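Local coordinates for protein antigen 43 (Escherichia coli, PDB 4KH3) that mediates self-association of bacterial cells as an autotransporter adhesin, driving the clumping linked to biofilm formation by a Velcro-like mechanism, at residues Leu369-Ala383 against Thr387-Ala401. Sequence-based numbering, arbitrary orientation.
Sequences LEKGSSFTLNAGDTA and TVNGGLFTARGGTLA
Phe375 turns a ring edge onto one face of Phe393, an offset edge-to-face pair with centroids 5.2 Å apart and planes at 60°. Both have CG anti to the backbone N (chi1 177° in Phe375), which sends the two side chains the same way into the coil. Round Phe393, Ala383 CB sits in plane at the rim, 3.8 Å from CZ, while Leu369 CD1 and Leu377 CB close in obliquely. Leu377 CD2 packs against the Gly397-Thr399 backbone, 3.6 Å from Gly397 O. Strands 374-377 and 392-395 pair parallel, Phe375 N donating to Leu392 O and Thr394 N to Phe375 O; the register moves by one residue at each flanking loop, Glu370-Ser373 and Asn378-Asp381. On the outer face Ser374, Thr376 and Thr382 line up beside Leu392, Thr394 and Thr399. At one polar corner Asn389 ND2 gives Glu370 OE1 a bent 3.2 Å bond on its syn side, and a water joins that oxygen to Asn389 O and Lys371 N; Asn389 OD1 is held by Asn408. Elsewhere Asn378 OD1 lies over the Arg396 guanidinium, offset toward its rim, planes 32° apart, without hydrogen bonding. These successive turns of a right-handed parallel beta-helix stack between strand 338-342, beside Ser374 and Thr376, and strand 410-414, whose Leu412 touches Phe393.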
ATOM      1  N   LEU A 369     -21.563  15.604  -0.069  1.00 30.55           N
ATOM      2  CA  LEU A 369     -20.373  15.141   0.636  1.00 29.45           C
ATOM      3  C   LEU A 369     -20.713  14.200   1.803  1.00 32.34           C
ATOM      4  O   LEU A 369     -21.011  14.654   2.907  1.00 35.20           O
ATOM      5  CB  LEU A 369     -19.551  16.336   1.116  1.00 30.70           C
ATOM      6  CG  LEU A 369     -19.139  17.371   0.057  1.00 32.63           C
ATOM      7  CD1 LEU A 369     -18.647  18.646   0.723  1.00 30.03           C
ATOM      8  CD2 LEU A 369     -18.059  16.825  -0.850  1.00 30.18           C
ATOM      9  N   GLU A 370     -20.678  12.893   1.547  1.00 32.91           N
ATOM     10  CA  GLU A 370     -20.865  11.885   2.592  1.00 27.01           C
ATOM     11  C   GLU A 370     -19.609  11.739   3.459  1.00 35.65           C
ATOM     12  O   GLU A 370     -18.569  12.357   3.194  1.00 29.08           O
ATOM     13  CB  GLU A 370     -21.203  10.520   1.991  1.00 32.47           C
ATOM     14  CG  GLU A 370     -22.223  10.534   0.862  1.00 42.77           C
ATOM     15  CD  GLU A 370     -23.651  10.566   1.359  1.00 39.41           C
ATOM     16  OE1 GLU A 370     -23.858  10.557   2.586  1.00 45.19           O
ATOM     17  OE2 GLU A 370     -24.571  10.602   0.520  1.00 59.16           O
ATOM     18  N   LYS A 371     -19.718  10.920   4.500  1.00 38.62           N
ATOM     19  CA  LYS A 371     -18.599  10.677   5.398  1.00 38.88           C
ATOM     20  C   LYS A 371     -17.371  10.226   4.607  1.00 32.25           C
ATOM     21  O   LYS A 371     -17.445   9.310   3.780  1.00 26.48           O
ATOM     22  CB  LYS A 371     -18.975   9.645   6.471  1.00 37.40           C
ATOM     23  CG  LYS A 371     -17.881   9.423   7.512  1.00 50.63           C
ATOM     24  CD  LYS A 371     -18.440   8.792   8.786  1.00 69.25           C
ATOM     25  CE  LYS A 371     -17.404   8.766   9.911  1.00 63.53           C
ATOM     26  NZ  LYS A 371     -17.998   8.322  11.209  1.00 67.83           N
ATOM     27  N   GLY A 372     -16.254  10.910   4.834  1.00 32.98           N
ATOM     28  CA  GLY A 372     -15.028  10.630   4.111  1.00 25.64           C
ATOM     29  C   GLY A 372     -14.722  11.643   3.026  1.00 31.38           C
ATOM     30  O   GLY A 372     -13.557  11.954   2.769  1.00 26.56           O
ATOM     31  N   SER A 373     -15.769  12.161   2.386  1.00 30.41           N
ATOM     32  CA  SER A 373     -15.599  13.139   1.320  1.00 27.11           C
ATOM     33  C   SER A 373     -15.253  14.522   1.863  1.00 33.81           C
ATOM     34  O   SER A 373     -15.672  14.890   2.961  1.00 37.66           O
ATOM     35  CB  SER A 373     -16.858  13.214   0.464  1.00 25.22           C
ATOM     36  OG  SER A 373     -17.112  11.974  -0.163  1.00 22.69           O
ATOM     37  N   SER A 374     -14.482  15.289   1.100  1.00 31.55           N
ATOM     38  CA  SER A 374     -14.173  16.653   1.513  1.00 36.87           C
ATOM     39  C   SER A 374     -14.035  17.608   0.327  1.00 34.64           C
ATOM     40  O   SER A 374     -13.503  17.245  -0.716  1.00 36.69           O
ATOM     41  CB  SER A 374     -12.928  16.691   2.404  1.00 31.74           C
ATOM     42  OG  SER A 374     -11.750  16.452   1.655  1.00 38.18           O
ATOM     43  N   PHE A 375     -14.530  18.829   0.503  1.00 39.57           N
ATOM     44  CA  PHE A 375     -14.466  19.862  -0.523  1.00 29.76           C
ATOM     45  C   PHE A 375     -13.823  21.092   0.078  1.00 28.54           C
ATOM     46  O   PHE A 375     -14.045  21.406   1.249  1.00 32.34           O
ATOM     47  CB  PHE A 375     -15.867  20.197  -1.025  1.00 29.35           C
ATOM     48  CG  PHE A 375     -15.910  21.302  -2.045  1.00 37.97           C
ATOM     49  CD1 PHE A 375     -15.552  21.066  -3.362  1.00 34.57           C
ATOM     50  CD2 PHE A 375     -16.333  22.573  -1.691  1.00 38.77           C
ATOM     51  CE1 PHE A 375     -15.610  22.083  -4.302  1.00 37.99           C
ATOM     52  CE2 PHE A 375     -16.394  23.589  -2.627  1.00 37.73           C
ATOM     53  CZ  PHE A 375     -16.032  23.345  -3.932  1.00 37.13           C
ATOM     54  N   THR A 376     -12.991  21.766  -0.702  1.00 28.90           N
ATOM     55  CA  THR A 376     -12.370  22.994  -0.239  1.00 29.78           C
ATOM     56  C   THR A 376     -12.829  24.134  -1.140  1.00 35.61           C
ATOM     57  O   THR A 376     -12.669  24.082  -2.355  1.00 31.84           O
ATOM     58  CB  THR A 376     -10.840  22.886  -0.225  1.00 32.15           C
ATOM     59  OG1 THR A 376     -10.454  21.702   0.476  1.00 35.02           O
ATOM     60  CG2 THR A 376     -10.211  24.096   0.456  1.00 29.96           C
ATOM     61  N   LEU A 377     -13.445  25.145  -0.542  1.00 39.02           N
ATOM     62  CA  LEU A 377     -13.904  26.299  -1.298  1.00 32.25           C
ATOM     63  C   LEU A 377     -12.850  27.383  -1.224  1.00 33.80           C
ATOM     64  O   LEU A 377     -12.587  27.927  -0.148  1.00 35.07           O
ATOM     65  CB  LEU A 377     -15.209  26.822  -0.722  1.00 26.63           C
ATOM     66  CG  LEU A 377     -15.756  28.060  -1.412  1.00 33.09           C
ATOM     67  CD1 LEU A 377     -16.138  27.712  -2.835  1.00 30.80           C
ATOM     68  CD2 LEU A 377     -16.948  28.608  -0.640  1.00 27.23           C
ATOM     69  N   ASN A 378     -12.241  27.691  -2.364  1.00 33.95           N
ATOM     70  CA  ASN A 378     -11.212  28.729  -2.426  1.00 44.95           C
ATOM     71  C   ASN A 378     -11.772  30.153  -2.375  1.00 36.21           C
ATOM     72  O   ASN A 378     -12.945  30.384  -2.678  1.00 32.28           O
ATOM     73  CB  ASN A 378     -10.342  28.548  -3.673  1.00 41.18           C
ATOM     74  CG  ASN A 378      -9.633  27.209  -3.694  1.00 43.41           C
ATOM     75  OD1 ASN A 378      -9.249  26.680  -2.650  1.00 49.33           O
ATOM     76  ND2 ASN A 378      -9.461  26.651  -4.886  1.00 37.73           N
ATOM     77  N   ALA A 379     -10.923  31.095  -1.966  1.00 35.14           N
ATOM     78  CA  ALA A 379     -11.270  32.514  -1.983  1.00 40.46           C
ATOM     79  C   ALA A 379     -11.807  32.922  -3.351  1.00 32.95           C
ATOM     80  O   ALA A 379     -11.263  32.528  -4.383  1.00 38.88           O
ATOM     81  CB  ALA A 379     -10.056  33.362  -1.612  1.00 32.62           C
ATOM     82  N   GLY A 380     -12.892  33.686  -3.355  1.00 40.51           N
ATOM     83  CA  GLY A 380     -13.450  34.197  -4.592  1.00 33.63           C
ATOM     84  C   GLY A 380     -14.429  33.258  -5.267  1.00 38.83           C
ATOM     85  O   GLY A 380     -15.093  33.631  -6.237  1.00 33.92           O
ATOM     86  N   ASP A 381     -14.537  32.036  -4.756  1.00 34.76           N
ATOM     87  CA  ASP A 381     -15.431  31.060  -5.380  1.00 35.93           C
ATOM     88  C   ASP A 381     -16.815  30.935  -4.719  1.00 32.23           C
ATOM     89  O   ASP A 381     -17.090  31.544  -3.690  1.00 33.02           O
ATOM     90  CB  ASP A 381     -14.731  29.706  -5.515  1.00 37.01           C
ATOM     91  CG  ASP A 381     -13.557  29.759  -6.481  1.00 40.06           C
ATOM     92  OD1 ASP A 381     -13.611  30.578  -7.421  1.00 48.16           O
ATOM     93  OD2 ASP A 381     -12.584  28.998  -6.303  1.00 33.26           O
ATOM     94  N   THR A 382     -17.688  30.159  -5.344  1.00 26.84           N
ATOM     95  CA  THR A 382     -19.047  29.995  -4.868  1.00 33.18           C
ATOM     96  C   THR A 382     -19.471  28.523  -4.881  1.00 35.17           C
ATOM     97  O   THR A 382     -19.287  27.823  -5.870  1.00 40.29           O
ATOM     98  CB  THR A 382     -20.021  30.826  -5.732  1.00 38.25           C
ATOM     99  OG1 THR A 382     -19.800  32.219  -5.488  1.00 42.71           O
ATOM    100  CG2 THR A 382     -21.483  30.471  -5.430  1.00 25.08           C
ATOM    101  N   ALA A 383     -20.035  28.057  -3.773  1.00 31.57           N
ATOM    102  CA  ALA A 383     -20.610  26.723  -3.719  1.00 32.26           C
ATOM    103  C   ALA A 383     -22.107  26.840  -3.483  1.00 30.84           C
ATOM    104  O   ALA A 383     -22.542  27.445  -2.503  1.00 36.87           O
ATOM    105  CB  ALA A 383     -19.953  25.901  -2.619  1.00 27.05           C
ATOM    106  N   THR A 387     -24.882  19.836  -0.096  1.00 29.35           N
ATOM    107  CA  THR A 387     -25.314  19.044   1.043  1.00 29.02           C
ATOM    108  C   THR A 387     -24.087  18.346   1.623  1.00 37.40           C
ATOM    109  O   THR A 387     -23.417  17.568   0.931  1.00 26.47           O
ATOM    110  CB  THR A 387     -26.352  17.976   0.656  1.00 29.45           C
ATOM    111  OG1 THR A 387     -27.535  18.609   0.165  1.00 39.93           O
ATOM    112  CG2 THR A 387     -26.718  17.152   1.868  1.00 32.74           C
ATOM    113  N   VAL A 388     -23.775  18.652   2.880  1.00 29.27           N
ATOM    114  CA  VAL A 388     -22.737  17.934   3.603  1.00 26.38           C
ATOM    115  C   VAL A 388     -23.425  16.982   4.562  1.00 30.46           C
ATOM    116  O   VAL A 388     -24.146  17.411   5.461  1.00 32.03           O
ATOM    117  CB  VAL A 388     -21.840  18.882   4.408  1.00 29.28           C
ATOM    118  CG1 VAL A 388     -20.673  18.123   5.004  1.00 27.50           C
ATOM    119  CG2 VAL A 388     -21.341  19.991   3.532  1.00 29.36           C
ATOM    120  N   ASN A 389     -23.220  15.687   4.358  1.00 34.97           N
ATOM    121  CA  ASN A 389     -23.890  14.675   5.165  1.00 27.40           C
ATOM    122  C   ASN A 389     -22.865  13.779   5.843  1.00 36.70           C
ATOM    123  O   ASN A 389     -22.629  12.653   5.414  1.00 39.75           O
ATOM    124  CB  ASN A 389     -24.838  13.852   4.293  1.00 34.91           C
ATOM    125  CG  ASN A 389     -25.716  12.905   5.101  1.00 43.44           C
ATOM    126  OD1 ASN A 389     -26.088  13.191   6.235  1.00 43.90           O
ATOM    127  ND2 ASN A 389     -26.054  11.771   4.507  1.00 45.60           N
ATOM    128  N   GLY A 390     -22.244  14.295   6.896  1.00 30.14           N
ATOM    129  CA  GLY A 390     -21.187  13.574   7.573  1.00 32.64           C
ATOM    130  C   GLY A 390     -19.802  13.909   7.056  1.00 37.20           C
ATOM    131  O   GLY A 390     -18.799  13.578   7.688  1.00 33.84           O
ATOM    132  N   GLY A 391     -19.745  14.576   5.908  1.00 37.15           N
ATOM    133  CA  GLY A 391     -18.473  14.947   5.314  1.00 29.17           C
ATOM    134  C   GLY A 391     -17.833  16.208   5.877  1.00 33.01           C
ATOM    135  O   GLY A 391     -18.233  16.727   6.926  1.00 34.63           O
ATOM    136  N   LEU A 392     -16.820  16.696   5.170  1.00 30.68           N
ATOM    137  CA  LEU A 392     -16.113  17.908   5.557  1.00 33.13           C
ATOM    138  C   LEU A 392     -16.167  18.936   4.432  1.00 29.00           C
ATOM    139  O   LEU A 392     -15.991  18.608   3.267  1.00 35.71           O
ATOM    140  CB  LEU A 392     -14.660  17.587   5.913  1.00 22.39           C
ATOM    141  CG  LEU A 392     -13.723  18.769   6.162  1.00 35.86           C
ATOM    142  CD1 LEU A 392     -14.188  19.585   7.365  1.00 28.90           C
ATOM    143  CD2 LEU A 392     -12.281  18.281   6.354  1.00 23.40           C
ATOM    144  N   PHE A 393     -16.428  20.182   4.798  1.00 31.23           N
ATOM    145  CA  PHE A 393     -16.403  21.292   3.862  1.00 26.69           C
ATOM    146  C   PHE A 393     -15.523  22.339   4.494  1.00 28.05           C
ATOM    147  O   PHE A 393     -15.768  22.764   5.624  1.00 32.53           O
ATOM    148  CB  PHE A 393     -17.814  21.844   3.669  1.00 33.21           C
ATOM    149  CG  PHE A 393     -17.937  22.858   2.566  1.00 31.72           C
ATOM    150  CD1 PHE A 393     -17.246  24.066   2.618  1.00 29.82           C
ATOM    151  CD2 PHE A 393     -18.782  22.624   1.497  1.00 31.68           C
ATOM    152  CE1 PHE A 393     -17.380  25.008   1.615  1.00 31.12           C
ATOM    153  CE2 PHE A 393     -18.921  23.562   0.491  1.00 32.61           C
ATOM    154  CZ  PHE A 393     -18.218  24.756   0.552  1.00 27.00           C
ATOM    155  N   THR A 394     -14.485  22.736   3.771  1.00 29.96           N
ATOM    156  CA  THR A 394     -13.567  23.766   4.231  1.00 27.89           C
ATOM    157  C   THR A 394     -13.670  24.956   3.286  1.00 36.78           C
ATOM    158  O   THR A 394     -13.725  24.790   2.065  1.00 39.48           O
ATOM    159  CB  THR A 394     -12.118  23.259   4.253  1.00 32.93           C
ATOM    160  OG1 THR A 394     -12.041  22.075   5.055  1.00 33.23           O
ATOM    161  CG2 THR A 394     -11.176  24.321   4.823  1.00 31.38           C
ATOM    162  N   ALA A 395     -13.722  26.155   3.848  1.00 32.65           N
ATOM    163  CA  ALA A 395     -13.797  27.360   3.042  1.00 32.10           C
ATOM    164  C   ALA A 395     -12.705  28.342   3.459  1.00 32.32           C
ATOM    165  O   ALA A 395     -12.620  28.726   4.621  1.00 33.38           O
ATOM    166  CB  ALA A 395     -15.173  27.992   3.158  1.00 24.83           C
ATOM    167  N   ARG A 396     -11.868  28.735   2.505  1.00 29.74           N
ATOM    168  CA  ARG A 396     -10.807  29.695   2.767  1.00 38.37           C
ATOM    169  C   ARG A 396     -11.312  31.102   2.468  1.00 39.15           C
ATOM    170  O   ARG A 396     -10.614  32.095   2.675  1.00 46.33           O
ATOM    171  CB  ARG A 396      -9.571  29.359   1.929  1.00 40.77           C
ATOM    172  CG  ARG A 396      -9.134  27.904   2.064  1.00 46.52           C
ATOM    173  CD  ARG A 396      -7.630  27.752   1.936  1.00 69.09           C
ATOM    174  NE  ARG A 396      -7.165  28.106   0.600  1.00 78.62           N
ATOM    175  CZ  ARG A 396      -6.714  27.229  -0.292  1.00 84.18           C
ATOM    176  NH1 ARG A 396      -6.653  25.937   0.015  1.00 70.63           N
ATOM    177  NH2 ARG A 396      -6.315  27.645  -1.489  1.00 85.64           N
ATOM    178  N   GLY A 397     -12.548  31.166   1.985  1.00 36.70           N
ATOM    179  CA  GLY A 397     -13.231  32.417   1.721  1.00 31.16           C
ATOM    180  C   GLY A 397     -14.478  32.088   0.926  1.00 35.09           C
ATOM    181  O   GLY A 397     -15.140  31.086   1.194  1.00 35.84           O
ATOM    182  N   GLY A 398     -14.799  32.918  -0.059  1.00 30.07           N
ATOM    183  CA  GLY A 398     -15.864  32.590  -0.987  1.00 30.79           C
ATOM    184  C   GLY A 398     -17.279  32.739  -0.461  1.00 33.28           C
ATOM    185  O   GLY A 398     -17.515  33.387   0.562  1.00 35.63           O
ATOM    186  N   THR A 399     -18.225  32.129  -1.172  1.00 34.43           N
ATOM    187  CA  THR A 399     -19.640  32.319  -0.887  1.00 30.54           C
ATOM    188  C   THR A 399     -20.394  31.009  -0.898  1.00 35.65           C
ATOM    189  O   THR A 399     -20.218  30.195  -1.806  1.00 38.26           O
ATOM    190  CB  THR A 399     -20.306  33.244  -1.938  1.00 32.59           C
ATOM    191  OG1 THR A 399     -19.688  34.537  -1.915  1.00 40.02           O
ATOM    192  CG2 THR A 399     -21.807  33.380  -1.676  1.00 24.07           C
ATOM    193  N   LEU A 400     -21.246  30.819   0.106  1.00 31.41           N
ATOM    194  CA  LEU A 400     -22.190  29.718   0.126  1.00 32.32           C
ATOM    195  C   LEU A 400     -23.500  30.253  -0.414  1.00 30.72           C
ATOM    196  O   LEU A 400     -23.920  31.346  -0.042  1.00 39.19           O
ATOM    197  CB  LEU A 400     -22.386  29.210   1.558  1.00 30.83           C
ATOM    198  CG  LEU A 400     -21.101  28.727   2.219  1.00 38.24           C
ATOM    199  CD1 LEU A 400     -21.317  28.414   3.698  1.00 25.63           C
ATOM    200  CD2 LEU A 400     -20.544  27.520   1.461  1.00 29.99           C
ATOM    201  N   ALA A 401     -24.149  29.492  -1.285  1.00 25.75           N
ATOM    202  CA  ALA A 401     -25.360  29.971  -1.933  1.00 27.22           C
ATOM    203  C   ALA A 401     -26.391  28.864  -2.086  1.00 35.11           C
ATOM    204  O   ALA A 401     -26.081  27.683  -1.902  1.00 36.93           O
ATOM    205  CB  ALA A 401     -25.024  30.584  -3.271  1.00 25.93           C
TER
HETATM  206  O   HOH W   1     -22.370   9.806   5.105  1.00 42.76           O
HETATM  207  O   HOH W   2     -16.108  13.004   6.867  1.00 39.27           O
HETATM  208  O   HOH W   3     -12.102  20.008   3.006  1.00 38.99           O
HETATM  209  O   HOH W   4      -8.022  30.532  -1.583  1.00 42.74           O
HETATM  210  O   HOH W   5     -13.516  35.513  -0.670  1.00 39.94           O
HETATM  211  O   HOH W   6     -16.719  34.621  -3.400  1.00 45.65           O